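Local coordinates for protein O-succinylhomoserine sulfhydrylase (Mycobacterium tuberculosis, PDB 3NDN) that probably catalyses the pyridoxal-phosphate-dependent conversion of O-succinyl-L-homoserine and hydrogen sulfide to L-homocysteine and succinate in methionine biosynthesis, at residues Leu92-Ala96 with Pro208-Phe214; Asn177-Ser181 with Thr327-Phe331; Ser181-Ile185 with Leu317-Gln321. All coordinates share one frame; numbering follows the deposited sequence. Where two conformers were deposited one is given.

Contact 1: residues Leu92-Ala96 with Pro208-Phe214; sequences LIEGA and PLLQQGF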
loop_
_atom_site.group_PDB
_atom_site.type_symbol
_atom_site.label_atom_id
_atom_site.label_comp_id
_atom_site.label_asym_id
_atom_site.label_seq_id
_atom_site.Cartn_x
_atom_site.Cartn_y
_atom_site.Cartn_z
ATOM N N LEU A 92 20.090 4.176 -15.204
ATOM C CA LEU A 92 20.573 5.548 -15.477
ATOM C C LEU A 92 21.612 6.001 -14.460
ATOM O O LEU A 92 22.648 6.538 -14.857
ATOM C CB LEU A 92 19.422 6.567 -15.532
ATOM C CG LEU A 92 18.584 6.530 -16.830
ATOM C CD1 LEU A 92 17.215 7.197 -16.641
ATOM C CD2 LEU A 92 19.344 7.182 -18.000
ATOM N N ILE A 93 21.335 5.785 -13.171
ATOM C CA ILE A 93 22.298 6.128 -12.079
ATOM C C ILE A 93 23.654 5.409 -12.231
ATOM O O ILE A 93 24.731 6.005 -12.011
ATOM C CB ILE A 93 21.666 5.863 -10.674
ATOM C CG1 ILE A 93 20.526 6.867 -10.403
ATOM C CG2 ILE A 93 22.729 5.900 -9.537
ATOM C CD1 ILE A 93 19.663 6.536 -9.165
ATOM N N GLU A 94 23.603 4.129 -12.592
ATOM C CA GLU A 94 24.796 3.272 -12.655
ATOM C C GLU A 94 25.597 3.436 -13.958
ATOM O O GLU A 94 26.829 3.264 -13.968
ATOM C CB GLU A 94 24.374 1.805 -12.437
ATOM C CG GLU A 94 25.509 0.738 -12.434
ATOM C CD GLU A 94 26.339 0.735 -11.144
ATOM O OE1 GLU A 94 25.831 1.161 -10.085
ATOM O OE2 GLU A 94 27.512 0.307 -11.197
ATOM N N GLY A 95 24.905 3.768 -15.049
ATOM C CA GLY A 95 25.512 3.830 -16.400
ATOM C C GLY A 95 25.757 2.454 -17.020
ATOM O O GLY A 95 26.804 2.227 -17.645
ATOM N N ALA A 96 24.788 1.546 -16.872
ATOM C CA ALA A 96 24.858 0.185 -17.425
ATOM C C ALA A 96 24.068 0.108 -18.745
ATOM O O ALA A 96 23.191 0.948 -18.965
ATOM C CB ALA A 96 24.281 -0.817 -16.421
ATOM N N PRO A 208 26.245 2.721 -5.567
ATOM C CA PRO A 208 26.695 3.338 -6.834
ATOM C C PRO A 208 27.218 4.770 -6.689
ATOM O O PRO A 208 27.796 5.338 -7.636
ATOM C CB PRO A 208 25.438 3.316 -7.726
ATOM C CG PRO A 208 24.299 2.966 -6.842
ATOM C CD PRO A 208 24.849 2.245 -5.643
ATOM N N LEU A 209 27.046 5.349 -5.511
ATOM C CA LEU A 209 27.496 6.707 -5.313
ATOM C C LEU A 209 28.990 6.776 -4.957
ATOM O O LEU A 209 29.637 7.797 -5.217
ATOM C CB LEU A 209 26.632 7.409 -4.270
ATOM C CG LEU A 209 25.306 8.019 -4.750
ATOM C CD1 LEU A 209 24.425 7.050 -5.536
ATOM C CD2 LEU A 209 24.559 8.557 -3.568
ATOM N N LEU A 210 29.529 5.710 -4.366
ATOM C CA LEU A 210 30.924 5.752 -3.874
ATOM C C LEU A 210 31.940 4.889 -4.643
ATOM O O LEU A 210 33.145 5.074 -4.480
ATOM C CB LEU A 210 30.992 5.453 -2.375
ATOM C CG LEU A 210 30.119 6.278 -1.420
ATOM C CD1 LEU A 210 30.372 5.845 0.006
ATOM C CD2 LEU A 210 30.354 7.798 -1.588
ATOM N N GLN A 211 31.457 3.960 -5.464
ATOM C CA GLN A 211 32.313 3.025 -6.227
ATOM C C GLN A 211 31.592 2.605 -7.516
ATOM O O GLN A 211 30.456 2.109 -7.460
ATOM C CB GLN A 211 32.643 1.788 -5.377
ATOM C CG GLN A 211 33.581 0.770 -6.039
ATOM C CD GLN A 211 34.106 -0.256 -5.055
ATOM O OE1 GLN A 211 35.260 -0.193 -4.637
ATOM N NE2 GLN A 211 33.262 -1.214 -4.680
ATOM N N GLN A 212 32.241 2.801 -8.667
ATOM C CA GLN A 212 31.613 2.499 -9.972
ATOM C C GLN A 212 32.384 1.480 -10.832
ATOM O O GLN A 212 33.461 1.773 -11.369
ATOM C CB GLN A 212 31.329 3.799 -10.742
ATOM C CG GLN A 212 30.149 4.566 -10.144
ATOM C CD GLN A 212 29.694 5.730 -10.985
ATOM O OE1 GLN A 212 30.400 6.737 -11.097
ATOM N NE2 GLN A 212 28.489 5.613 -11.572
ATOM N N GLY A 213 31.822 0.277 -10.947
ATOM C CA GLY A 213 32.521 -0.839 -11.590
ATOM C C GLY A 213 32.593 -0.859 -13.109
ATOM O O GLY A 213 33.566 -1.368 -13.673
ATOM N N PHE A 214 31.571 -0.338 -13.784
ATOM C CA PHE A 214 31.535 -0.417 -15.251
ATOM C C PHE A 214 32.726 0.281 -15.972
ATOM O O PHE A 214 33.331 -0.328 -16.857
ATOM C CB PHE A 214 30.158 -0.027 -15.815
ATOM C CG PHE A 214 29.082 -1.084 -15.588
ATOM C CD1 PHE A 214 29.094 -2.280 -16.309
ATOM C CD2 PHE A 214 28.070 -0.886 -14.648
ATOM C CE1 PHE A 214 28.097 -3.274 -16.097
ATOM C CE2 PHE A 214 27.076 -1.870 -14.431
ATOM C CZ PHE A 214 27.099 -3.061 -15.158
HETATM O O HOH W 1 27.056 8.161 -13.265
HETATM O O HOH W 2 29.496 1.483 -12.760
HETATM O O HOH W 3 29.500 -0.315 -9.563
#
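Glu-94 and Phe-214 meet where helix 81-94 ends against the chain leading to strand 220-224, in the seven-stranded domain of a fold type I PLP enzyme. With CG anti to the backbone N (chi1 -179°), Glu-94 sets this methylene at the edge of the phenyl ring, near its plane, 3.6 Å from Phe-214 CE2. The chain then bends at chi2 (75°), bringing the carboxylate round at 70° to the ring plane. Gly-95 has positive phi, which suits glycine and ends the helix, and Ala-96 sets its CA over one ring face, toward the rim, and its small CB 3.6 Å from Phe-214 CE2.

Carboxylate oxygen OE1 of Glu-94 lies 3.2 Å from Pro-208 CB and takes a hydrogen bond from Tyr-223 OH. Ile-93 extends the apolar side through CG2, 4.2 Å from Pro-208 CB. No direct hydrogen bond joins the segments; water mediates instead. One water donates to Glu-94 OE2 (2.8 Å) and accepts from Phe-214 N (2.9 Å); a second donates to Glu-94 OE2 at 2.6 Å and accepts from Gly-213 N at 2.8 Å.

Contact 2: residues Asn177-Ser181 with Thr327-Phe331; sequences NPMQS and TVVTF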
loop_
_atom_site.group_PDB
_atom_site.type_symbol
_atom_site.label_atom_id
_atom_site.label_comp_id
_atom_site.label_asym_id
_atom_site.label_seq_id
_atom_site.Cartn_x
_atom_site.Cartn_y
_atom_site.Cartn_z
ATOM N N ASN A 177 32.823 -7.714 4.627
ATOM C CA ASN A 177 32.083 -7.445 5.855
ATOM C C ASN A 177 32.223 -8.634 6.803
ATOM O O ASN A 177 31.850 -9.747 6.445
ATOM C CB ASN A 177 30.617 -7.159 5.502
ATOM C CG ASN A 177 29.688 -7.226 6.703
ATOM O OD1 ASN A 177 30.002 -6.739 7.791
ATOM N ND2 ASN A 177 28.520 -7.830 6.499
ATOM N N PRO A 178 32.716 -8.403 8.038
ATOM C CA PRO A 178 32.930 -7.129 8.725
ATOM C C PRO A 178 34.346 -6.556 8.749
ATOM O O PRO A 178 34.515 -5.433 9.217
ATOM C CB PRO A 178 32.523 -7.467 10.161
ATOM C CG PRO A 178 32.990 -8.902 10.316
ATOM C CD PRO A 178 32.867 -9.547 8.959
ATOM N N MET A 179 35.346 -7.291 8.261
ATOM C CA MET A 179 36.747 -6.850 8.418
ATOM C C MET A 179 37.177 -5.756 7.428
ATOM O O MET A 179 38.238 -5.149 7.596
ATOM C CB MET A 179 37.726 -8.032 8.383
ATOM C CG MET A 179 37.495 -9.095 9.467
ATOM S SD MET A 179 37.538 -8.523 11.197
ATOM C CE MET A 179 39.250 -8.063 11.402
ATOM N N GLN A 180 36.359 -5.521 6.398
ATOM C CA GLN A 180 36.589 -4.432 5.425
ATOM C C GLN A 180 37.925 -4.542 4.640
ATOM O O GLN A 180 38.615 -3.539 4.403
ATOM C CB GLN A 180 36.353 -3.036 6.063
ATOM C CG GLN A 180 35.105 -2.967 6.994
ATOM C CD GLN A 180 34.532 -1.557 7.241
ATOM O OE1 GLN A 180 34.730 -0.638 6.451
ATOM N NE2 GLN A 180 33.779 -1.407 8.332
ATOM N N SER A 181 38.260 -5.777 4.256
ATOM C CA SER A 181 39.370 -6.087 3.350
ATOM C C SER A 181 38.957 -5.744 1.918
ATOM O O SER A 181 37.776 -5.904 1.561
ATOM C CB SER A 181 39.707 -7.583 3.476
ATOM O OG SER A 181 40.661 -8.013 2.517
ATOM N N THR A 327 29.360 3.658 5.011
ATOM C CA THR A 327 28.508 3.992 6.173
ATOM C C THR A 327 28.598 3.009 7.363
ATOM O O THR A 327 27.782 3.087 8.290
ATOM C CB THR A 327 27.003 4.100 5.758
ATOM O OG1 THR A 327 26.535 2.811 5.354
ATOM C CG2 THR A 327 26.804 5.103 4.616
ATOM N N VAL A 328 29.574 2.091 7.324
ATOM C CA VAL A 328 29.772 1.065 8.370
ATOM C C VAL A 328 31.187 1.176 8.991
ATOM O O VAL A 328 32.182 1.308 8.265
ATOM C CB VAL A 328 29.570 -0.352 7.794
ATOM C CG1 VAL A 328 29.614 -1.408 8.896
ATOM C CG2 VAL A 328 28.240 -0.453 7.036
ATOM N N VAL A 329 31.258 1.125 10.321
ATOM C CA VAL A 329 32.536 1.187 11.073
ATOM C C VAL A 329 32.730 -0.061 11.959
ATOM O O VAL A 329 31.872 -0.371 12.788
ATOM C CB VAL A 329 32.599 2.438 11.971
ATOM C CG1 VAL A 329 33.992 2.579 12.635
ATOM C CG2 VAL A 329 32.228 3.703 11.176
ATOM N N THR A 330 33.867 -0.739 11.808
ATOM C CA THR A 330 34.204 -1.933 12.605
ATOM C C THR A 330 35.360 -1.587 13.573
ATOM O O THR A 330 36.297 -0.887 13.183
ATOM C CB THR A 330 34.580 -3.118 11.666
ATOM O OG1 THR A 330 33.479 -3.396 10.781
ATOM C CG2 THR A 330 34.902 -4.396 12.457
ATOM N N PHE A 331 35.275 -2.053 14.822
ATOM C CA PHE A 331 36.363 -1.861 15.812
ATOM C C PHE A 331 36.520 -3.009 16.825
ATOM O O PHE A 331 35.625 -3.839 16.982
ATOM C CB PHE A 331 36.217 -0.520 16.547
ATOM C CG PHE A 331 35.041 -0.458 17.506
ATOM C CD1 PHE A 331 35.244 -0.601 18.878
ATOM C CD2 PHE A 331 33.746 -0.232 17.039
ATOM C CE1 PHE A 331 34.177 -0.533 19.778
ATOM C CE2 PHE A 331 32.665 -0.154 17.932
ATOM C CZ PHE A 331 32.882 -0.313 19.304
#
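The loop that follows strand 169-173, with its cis-proline Pro-178, meets strand 328-333 of the antiparallel part of the C-terminal sheet, and so ties the PLP-binding domain of this fold type I enzyme to its C-terminal domain. Thr-330 is central. A chi1 of -58° turns Thr-330 OG1 away from its own carbonyl and toward the loop, where it donates to the Pro-178 carbonyl oxygen over 2.8 Å, approaching in the carbonyl plane. Gln-180 NE2 donates a hydrogen bond to this hydroxyl, 3.2 Å from NE2 to Thr-330 OG1. A threonine suits the place because one small group both gives and receives.

Gln-180 adopts positive phi (61°), unusual for a residue with a side chain, and this turn of the loop points its CB at the strand. Beyond CG the chain runs extended, antiparallel to the Thr-330 side chain, and carries the amide to the strand backbone two residues before Thr-330. There Gln-180 NE2 makes a second bond, 3.2 Å to Val-328 O. Both acceptors lie close to the amide plane, but NE2 stands well above the carbonyl plane of Val-328, 65° out of it. On the loop side, Asn-177 OD1 is bonded by Arg-394 of strand 392-396, and His-312 holds Gln-180 O.

Two of the three bonds run in one direction, from Gln-180 NE2 to Thr-330 OG1 and on to Pro-178 O; the third branches to Val-328 O. All five touching residues are buried, and both N-H groups of one amide are spent, which fixes its rotation; no group bonding across carries a formal charge.

Contact 3: residues Ser181-Ile185 with Leu317-Gln321; sequences SLVDI and LAKRQ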
loop_
_atom_site.group_PDB
_atom_site.type_symbol
_atom_site.label_atom_id
_atom_site.label_comp_id
_atom_site.label_asym_id
_atom_site.label_seq_id
_atom_site.Cartn_x
_atom_site.Cartn_y
_atom_site.Cartn_z
ATOM N N SER A 181 38.260 -5.777 4.256
ATOM C CA SER A 181 39.370 -6.087 3.350
ATOM C C SER A 181 38.957 -5.744 1.918
ATOM O O SER A 181 37.776 -5.904 1.561
ATOM C CB SER A 181 39.707 -7.583 3.476
ATOM O OG SER A 181 40.661 -8.013 2.517
ATOM N N LEU A 182 39.905 -5.282 1.094
ATOM C CA LEU A 182 39.601 -4.888 -0.297
ATOM C C LEU A 182 40.105 -5.856 -1.386
ATOM O O LEU A 182 41.065 -6.604 -1.175
ATOM C CB LEU A 182 40.132 -3.465 -0.598
ATOM C CG LEU A 182 39.883 -2.295 0.370
ATOM C CD1 LEU A 182 40.234 -0.968 -0.285
ATOM C CD2 LEU A 182 38.459 -2.237 0.877
ATOM N N VAL A 183 39.449 -5.819 -2.549
ATOM C CA VAL A 183 39.908 -6.501 -3.768
ATOM C C VAL A 183 40.246 -5.426 -4.826
ATOM O O VAL A 183 39.494 -4.464 -4.984
ATOM C CB VAL A 183 38.821 -7.471 -4.315
ATOM C CG1 VAL A 183 39.269 -8.132 -5.617
ATOM C CG2 VAL A 183 38.463 -8.537 -3.263
ATOM N N ASP A 184 41.384 -5.571 -5.517
ATOM C CA ASP A 184 41.807 -4.615 -6.562
ATOM C C ASP A 184 40.976 -4.846 -7.842
ATOM O O ASP A 184 41.276 -5.764 -8.611
ATOM C CB ASP A 184 43.314 -4.799 -6.851
ATOM C CG ASP A 184 43.935 -3.649 -7.659
ATOM O OD1 ASP A 184 43.296 -3.091 -8.567
ATOM O OD2 ASP A 184 45.122 -3.330 -7.419
ATOM N N ILE A 185 39.951 -4.024 -8.075
ATOM C CA ILE A 185 38.981 -4.291 -9.178
ATOM C C ILE A 185 39.637 -4.333 -10.579
ATOM O O ILE A 185 39.456 -5.308 -11.317
ATOM C CB ILE A 185 37.757 -3.316 -9.154
ATOM C CG1 ILE A 185 36.972 -3.437 -7.842
ATOM C CG2 ILE A 185 36.803 -3.553 -10.358
ATOM C CD1 ILE A 185 35.969 -2.261 -7.605
ATOM N N LEU A 317 44.785 1.891 -2.074
ATOM C CA LEU A 317 43.819 1.239 -2.973
ATOM C C LEU A 317 42.394 1.782 -2.787
ATOM O O LEU A 317 41.674 1.986 -3.766
ATOM C CB LEU A 317 43.844 -0.293 -2.803
ATOM C CG LEU A 317 42.763 -1.095 -3.555
ATOM C CD1 LEU A 317 42.837 -0.875 -5.073
ATOM C CD2 LEU A 317 42.831 -2.590 -3.217
ATOM N N ALA A 318 41.990 2.001 -1.540
ATOM C CA ALA A 318 40.686 2.631 -1.242
ATOM C C ALA A 318 40.540 4.002 -1.922
ATOM O O ALA A 318 39.486 4.305 -2.521
ATOM C CB ALA A 318 40.480 2.753 0.262
ATOM N N LYS A 319 41.603 4.805 -1.865
ATOM C CA LYS A 319 41.610 6.144 -2.503
ATOM C C LYS A 319 41.599 6.068 -4.037
ATOM O O LYS A 319 41.087 6.976 -4.692
ATOM C CB LYS A 319 42.796 7.005 -2.021
ATOM C CG LYS A 319 42.767 7.422 -0.528
ATOM C CD LYS A 319 41.723 8.504 -0.193
ATOM C CE LYS A 319 42.170 9.904 -0.602
ATOM N NZ LYS A 319 41.165 10.935 -0.200
ATOM N N ARG A 320 42.148 4.985 -4.592
ATOM C CA ARG A 320 42.186 4.751 -6.040
ATOM C C ARG A 320 40.809 4.408 -6.628
ATOM O O ARG A 320 40.468 4.886 -7.701
ATOM C CB ARG A 320 43.149 3.600 -6.392
ATOM C CG ARG A 320 44.576 3.984 -6.643
ATOM C CD ARG A 320 45.263 3.046 -7.665
ATOM N NE ARG A 320 45.275 1.617 -7.319
ATOM C CZ ARG A 320 46.080 1.050 -6.416
ATOM N NH1 ARG A 320 46.934 1.782 -5.708
ATOM N NH2 ARG A 320 46.022 -0.258 -6.203
ATOM N N GLN A 321 40.029 3.578 -5.935
ATOM C CA GLN A 321 38.776 3.042 -6.515
ATOM C C GLN A 321 37.453 3.452 -5.822
ATOM O O GLN A 321 36.366 3.170 -6.355
ATOM C CB GLN A 321 38.854 1.510 -6.693
ATOM C CG GLN A 321 38.799 0.672 -5.415
ATOM C CD GLN A 321 39.009 -0.827 -5.668
ATOM O OE1 GLN A 321 39.554 -1.229 -6.699
ATOM N NE2 GLN A 321 38.585 -1.655 -4.716
HETATM O O HOH W 4 40.808 -0.812 -9.134
HETATM O O HOH W 5 43.483 -0.492 -9.041
#
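Residues Leu-182 to Ile-185 run past the side of helix 315-321 in a nearly extended line that becomes helical at Ile-185, with Asp-184 and Leu-317 nearest, 7.2 Å between their CA atoms. The Leu-182 and Ile-185 CA atoms face those of Ala-318 and Gln-321. Because the first segment is extended, its peptide groups are available to a side chain, and Gln-321 uses two of them. Gln-321 NE2 donates to Val-183 O at 3.0 Å, nearly straight at 163°, and Gln-321 OE1 accepts from Ile-185 N at 3.1 Å, in the carbonyl plane and on a lone pair. A glutamine suits this place, since one amide answers a carbonyl and an N-H together and the pairing decides which end faces which. To reach them CG takes the crowded position between backbone N and carbonyl carbon (chi1 72°), after which the chain is extended; CG1 and CD1 of Ile-185 pack against the amide.

Asp-184 is the N-cap of helix 185-194, with OD1 weakly bonded to Ala-187 N. The contact thus lays the last helix turn of 315-321, in the C-terminal domain, against the beginning of a helix in the PLP-binding domain. Leucines fill the neighbouring ground. Leu-317 CD2 meets Leu-182 CB at 3.9 Å, its CD1 touches Asp-184 CG, and Leu-182 CD1 rests 3.8 Å from Ala-318 CB, where a small residue leaves room for it.

Toward solvent, Arg-320 bends at chi2 and chi3 so that its guanidinium lies over Leu-317 CA. Arg-320 NH2 then makes a weak salt bridge, 3.4 Å, with Asp-184 OD2 at the guanidinium edge, while a water links Asp-184 OD1 to Arg-320 NE.

Along the chain the segments come in the order 92-96, 177-181, 181-185, 208-214, 317-321 and 327-331, so contact 1 crosses both of the others, which start from one loop and share Ser-181. Contacts 2 and 3 lie about 14 Å apart between centres; helix 315-321 and strand 328-333, consecutive in sequence, receive the two halves of that loop. Both therefore join the C-terminal domain to the PLP-binding domain, whereas contact 1 stays within the latter. Its centre is about 16 Å from that of contact 3 and about 22 Å from contact 2's; Gln-211 packs on Gln-321 and Ile-185, so contact 1 touches contact 3, while contact 2 stays about 6 Å from contact 1 at the nearest atoms.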